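Local coordinates for protein phosphoethanolamine N-methyltransferase 1 (PDB 4KRG) that probably transfers a methyl group from S-adenosylmethionine to phosphoethanolamine, the first methylation in the phosphocholine biosynthesis of a parasitic nematode, at residues 60-65 and 113-118. Numbering follows the deposited sequence.
With SAH (S-adenosyl-L-homocysteine), chain D.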
ATOM      1  N   ASP A  60     -11.331  17.384 -13.655  1.00 16.32           N
ATOM      2  CA  ASP A  60     -12.639  16.839 -13.317  1.00 15.86           C
ATOM      3  C   ASP A  60     -12.482  15.580 -12.457  1.00 13.42           C
ATOM      4  O   ASP A  60     -11.731  14.673 -12.808  1.00 14.47           O
ATOM      5  CB  ASP A  60     -13.431  16.513 -14.595  1.00 18.45           C
ATOM      6  CG  ASP A  60     -13.631  17.728 -15.492  1.00 19.58           C
ATOM      7  OD1 ASP A  60     -13.668  18.853 -14.962  1.00 20.66           O
ATOM      8  OD2 ASP A  60     -13.744  17.560 -16.727  1.00 21.22           O
ATOM      9  N   VAL A  61     -13.203  15.534 -11.344  1.00 13.43           N
ATOM     10  CA  VAL A  61     -13.078  14.457 -10.369  1.00 12.93           C
ATOM     11  C   VAL A  61     -14.425  13.784 -10.139  1.00 15.31           C
ATOM     12  O   VAL A  61     -15.457  14.449 -10.114  1.00 13.40           O
ATOM     13  CB  VAL A  61     -12.570  14.999  -9.011  1.00 13.60           C
ATOM     14  CG1 VAL A  61     -12.370  13.874  -8.020  1.00 15.67           C
ATOM     15  CG2 VAL A  61     -11.281  15.777  -9.188  1.00 15.64           C
ATOM     16  N   VAL A  62     -14.428  12.464  -9.984  1.00 14.20           N
ATOM     17  CA  VAL A  62     -15.636  11.784  -9.547  1.00 13.08           C
ATOM     18  C   VAL A  62     -15.364  11.112  -8.210  1.00 15.12           C
ATOM     19  O   VAL A  62     -14.439  10.307  -8.089  1.00 16.91           O
ATOM     20  CB  VAL A  62     -16.189  10.784 -10.599  1.00 16.37           C
ATOM     21  CG1 VAL A  62     -15.152   9.745 -10.981  1.00 16.66           C
ATOM     22  CG2 VAL A  62     -17.454  10.115 -10.080  1.00 21.56           C
ATOM     23  N   ASP A  63     -16.144  11.487  -7.198  1.00 14.45           N
ATOM     24  CA  ASP A  63     -15.992  10.944  -5.847  1.00 12.22           C
ATOM     25  C   ASP A  63     -17.127   9.964  -5.624  1.00 14.40           C
ATOM     26  O   ASP A  63     -18.265  10.370  -5.401  1.00 16.36           O
ATOM     27  CB  ASP A  63     -16.016  12.075  -4.810  1.00 14.97           C
ATOM     28  CG  ASP A  63     -15.940  11.574  -3.369  1.00 20.41           C
ATOM     29  OD1 ASP A  63     -15.729  10.360  -3.129  1.00 21.82           O
ATOM     30  OD2 ASP A  63     -16.081  12.418  -2.454  1.00 22.56           O
ATOM     31  N   ILE A  64     -16.813   8.672  -5.699  1.00 13.75           N
ATOM     32  CA  ILE A  64     -17.829   7.621  -5.679  1.00 15.74           C
ATOM     33  C   ILE A  64     -17.940   6.973  -4.298  1.00 16.78           C
ATOM     34  O   ILE A  64     -16.955   6.477  -3.761  1.00 15.84           O
ATOM     35  CB  ILE A  64     -17.508   6.547  -6.725  1.00 16.00           C
ATOM     36  CG1 ILE A  64     -17.331   7.200  -8.094  1.00 18.43           C
ATOM     37  CG2 ILE A  64     -18.599   5.493  -6.774  1.00 20.41           C
ATOM     38  CD1 ILE A  64     -16.938   6.233  -9.178  1.00 23.43           C
ATOM     39  N   GLY A  65     -19.147   6.969  -3.735  1.00 15.22           N
ATOM     40  CA  GLY A  65     -19.343   6.519  -2.366  1.00 14.38           C
ATOM     41  C   GLY A  65     -18.970   7.638  -1.414  1.00 16.27           C
ATOM     42  O   GLY A  65     -18.453   7.409  -0.324  1.00 16.82           O
ATOM     43  N   VAL A 113     -22.114   0.298  -8.783  1.00 17.91           N
ATOM     44  CA  VAL A 113     -22.154  -0.817  -9.723  1.00 23.31           C
ATOM     45  C   VAL A 113     -22.866  -0.445 -11.037  1.00 26.27           C
ATOM     46  O   VAL A 113     -22.527  -0.964 -12.101  1.00 27.90           O
ATOM     47  CB  VAL A 113     -22.786  -2.056  -9.061  1.00 23.25           C
ATOM     48  CG1 VAL A 113     -23.031  -3.161 -10.067  1.00 27.68           C
ATOM     49  CG2 VAL A 113     -21.887  -2.550  -7.936  1.00 23.07           C
ATOM     50  N   HIS A 114     -23.817   0.485 -10.960  1.00 26.74           N
ATOM     51  CA  HIS A 114     -24.607   0.899 -12.126  1.00 24.09           C
ATOM     52  C   HIS A 114     -24.165   2.223 -12.725  1.00 24.83           C
ATOM     53  O   HIS A 114     -24.746   2.679 -13.707  1.00 26.61           O
ATOM     54  CB  HIS A 114     -26.079   1.020 -11.751  1.00 24.38           C
ATOM     55  CG  HIS A 114     -26.640  -0.202 -11.117  1.00 27.23           C
ATOM     56  ND1 HIS A 114     -26.246  -1.480 -11.477  1.00 30.66           N
ATOM     57  CD2 HIS A 114     -27.555  -0.366 -10.134  1.00 31.31           C
ATOM     58  CE1 HIS A 114     -26.895  -2.360 -10.751  1.00 33.95           C
ATOM     59  NE2 HIS A 114     -27.704  -1.712  -9.924  1.00 34.25           N
ATOM     60  N   LEU A 115     -23.164   2.855 -12.125  1.00 22.05           N
ATOM     61  CA  LEU A 115     -22.715   4.161 -12.597  1.00 20.90           C
ATOM     62  C   LEU A 115     -22.179   4.034 -14.018  1.00 22.56           C
ATOM     63  O   LEU A 115     -21.522   3.050 -14.356  1.00 23.24           O
ATOM     64  CB  LEU A 115     -21.645   4.736 -11.664  1.00 19.73           C
ATOM     65  CG  LEU A 115     -21.146   6.147 -11.988  1.00 19.22           C
ATOM     66  CD1 LEU A 115     -22.315   7.095 -12.096  1.00 17.24           C
ATOM     67  CD2 LEU A 115     -20.151   6.637 -10.939  1.00 21.36           C
ATOM     68  N   GLN A 116     -22.501   5.008 -14.859  1.00 21.09           N
ATOM     69  CA  GLN A 116     -21.983   5.049 -16.219  1.00 20.52           C
ATOM     70  C   GLN A 116     -21.660   6.482 -16.604  1.00 22.81           C
ATOM     71  O   GLN A 116     -22.426   7.396 -16.322  1.00 24.88           O
ATOM     72  CB  GLN A 116     -22.988   4.452 -17.208  1.00 24.41           C
ATOM     73  CG  GLN A 116     -23.189   2.954 -17.061  1.00 25.11           C
ATOM     74  CD  GLN A 116     -23.876   2.327 -18.256  1.00 30.77           C
ATOM     75  OE1 GLN A 116     -23.407   2.441 -19.390  1.00 35.32           O
ATOM     76  NE2 GLN A 116     -24.992   1.656 -18.007  1.00 30.07           N
HETATM   77  N   MSE A 117     -20.509   6.669 -17.237  1.00 22.43           N
HETATM   78  CA  MSE A 117     -20.083   7.978 -17.712  1.00 24.13           C
HETATM   79  C   MSE A 117     -19.312   7.794 -18.999  1.00 23.28           C
HETATM   80  O   MSE A 117     -18.871   6.684 -19.309  1.00 23.25           O
HETATM   81  CB  MSE A 117     -19.191   8.666 -16.684  1.00 27.27           C
HETATM   82  CG  MSE A 117     -19.932   9.440 -15.625  1.00 32.49           C
HETATM   83 SE   MSE A 117     -18.669  10.194 -14.370  1.00127.62          SE
HETATM   84  CE  MSE A 117     -18.045   8.518 -13.607  1.00 46.94           C
ATOM     85  N   ASP A 118     -19.137   8.879 -19.744  1.00 22.25           N
ATOM     86  CA  ASP A 118     -18.432   8.797 -21.015  1.00 25.03           C
ATOM     87  C   ASP A 118     -16.980   8.343 -20.850  1.00 24.77           C
ATOM     88  O   ASP A 118     -16.405   8.449 -19.769  1.00 24.89           O
ATOM     89  CB  ASP A 118     -18.482  10.141 -21.743  1.00 26.64           C
ATOM     90  CG  ASP A 118     -19.876  10.505 -22.214  1.00 32.47           C
ATOM     91  OD1 ASP A 118     -20.721   9.602 -22.397  1.00 35.23           O
ATOM     92  OD2 ASP A 118     -20.122  11.710 -22.416  1.00 34.05           O
TER
HETATM   93  N   SAH D 502     -16.070   7.600   1.337  1.00 15.80           N
HETATM   94  CA  SAH D 502     -16.708   8.332   2.443  1.00 17.99           C
HETATM   95  CB  SAH D 502     -17.745   7.381   3.134  1.00 19.70           C
HETATM   96  CG  SAH D 502     -17.150   6.055   3.605  1.00 16.76           C
HETATM   97  SD  SAH D 502     -18.355   4.831   4.197  1.00 21.78           S
HETATM   98  C   SAH D 502     -15.703   8.826   3.404  1.00 21.17           C
HETATM   99  O   SAH D 502     -14.692   8.174   3.617  1.00 18.76           O
HETATM  100  OXT SAH D 502     -16.028   9.692   4.187  1.00 23.31           O
HETATM  101  C5' SAH D 502     -19.070   4.101   2.701  1.00 20.42           C
HETATM  102  C4' SAH D 502     -19.833   4.925   1.816  1.00 20.70           C
HETATM  103  O4' SAH D 502     -19.909   4.291   0.511  1.00 19.38           O
HETATM  104  C3' SAH D 502     -21.223   5.082   2.286  1.00 22.02           C
HETATM  105  O3' SAH D 502     -21.661   6.394   2.014  1.00 20.99           O
HETATM  106  C2' SAH D 502     -21.984   4.138   1.480  1.00 22.73           C
HETATM  107  O2' SAH D 502     -23.315   4.551   1.342  1.00 21.89           O
HETATM  108  C1' SAH D 502     -21.259   4.164   0.187  1.00 20.21           C
HETATM  109  N9  SAH D 502     -21.482   2.940  -0.660  1.00 19.49           N
HETATM  110  C8  SAH D 502     -21.196   1.669  -0.350  1.00 18.29           C
HETATM  111  N7  SAH D 502     -21.419   0.934  -1.442  1.00 16.46           N
HETATM  112  C5  SAH D 502     -21.837   1.720  -2.436  1.00 18.92           C
HETATM  113  C6  SAH D 502     -22.212   1.488  -3.770  1.00 20.31           C
HETATM  114  N6  SAH D 502     -22.199   0.224  -4.310  1.00 17.29           N
HETATM  115  N1  SAH D 502     -22.585   2.545  -4.514  1.00 20.67           N
HETATM  116  C2  SAH D 502     -22.607   3.778  -4.022  1.00 18.03           C
HETATM  117  N3  SAH D 502     -22.255   4.029  -2.749  1.00 19.97           N
HETATM  118  C4  SAH D 502     -21.867   3.026  -1.941  1.00 20.79           C
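Ile64 and Leu115 meet end to end, the CD1 methyl of Ile64 resting 3.7 Å from CD2 of Leu115, with Ile64 CG1 only slightly further off at 4.0 Å from the same methyl. One residue pair along, the CE methyl of Met117, a selenomethionine, points at the fork of Val62, 3.9 Å from CG2 and 4.1 Å from CG1. Leu115 CD2 reaches Val62 CG2 more loosely, at 4.5 Å. The side chain of Ile64 is extended, with CD1 trans to CA (chi2 177°), which carries that methyl out to the leucine, whereas the selenomethionine chain runs straight through chi2 and then turns about the CG-SE bond (chi3 -67°) to bring CE to the valine. No hydrogen bond crosses between the segments; they meet through aliphatic side-chain carbons, and the CA atoms of Ile64 and Leu115 stay 9.1 Å apart.

Strand 60-64 lies in the predominantly parallel sheet of the Rossmann-like methyltransferase domain, pairing in parallel with strands 81-86 and 122-126, and the loop 113-118 passes over one face of it on the way from strand 105-109 to strand 122-126. Alternation along the strand turns Val62 and Ile64 to this loop, while Asp63 faces away from it and hydrogen-bonds Thr72 through OD2. Helix 136-149 shares the covered face: Trp149 packs on both Leu115 and Met117, Phe142 on Ile64, and Leu83 of strand 81-86 on Val62 and Met117. Beyond the strand, Gly65 turns with a positive phi of 81° and its carbonyl O accepts a 2.9 Å hydrogen bond from the amino N of S-adenosylhomocysteine. Ala112, immediately before the loop segment, touches Ile64 and also hydrogen-bonds the cofactor product through its backbone N.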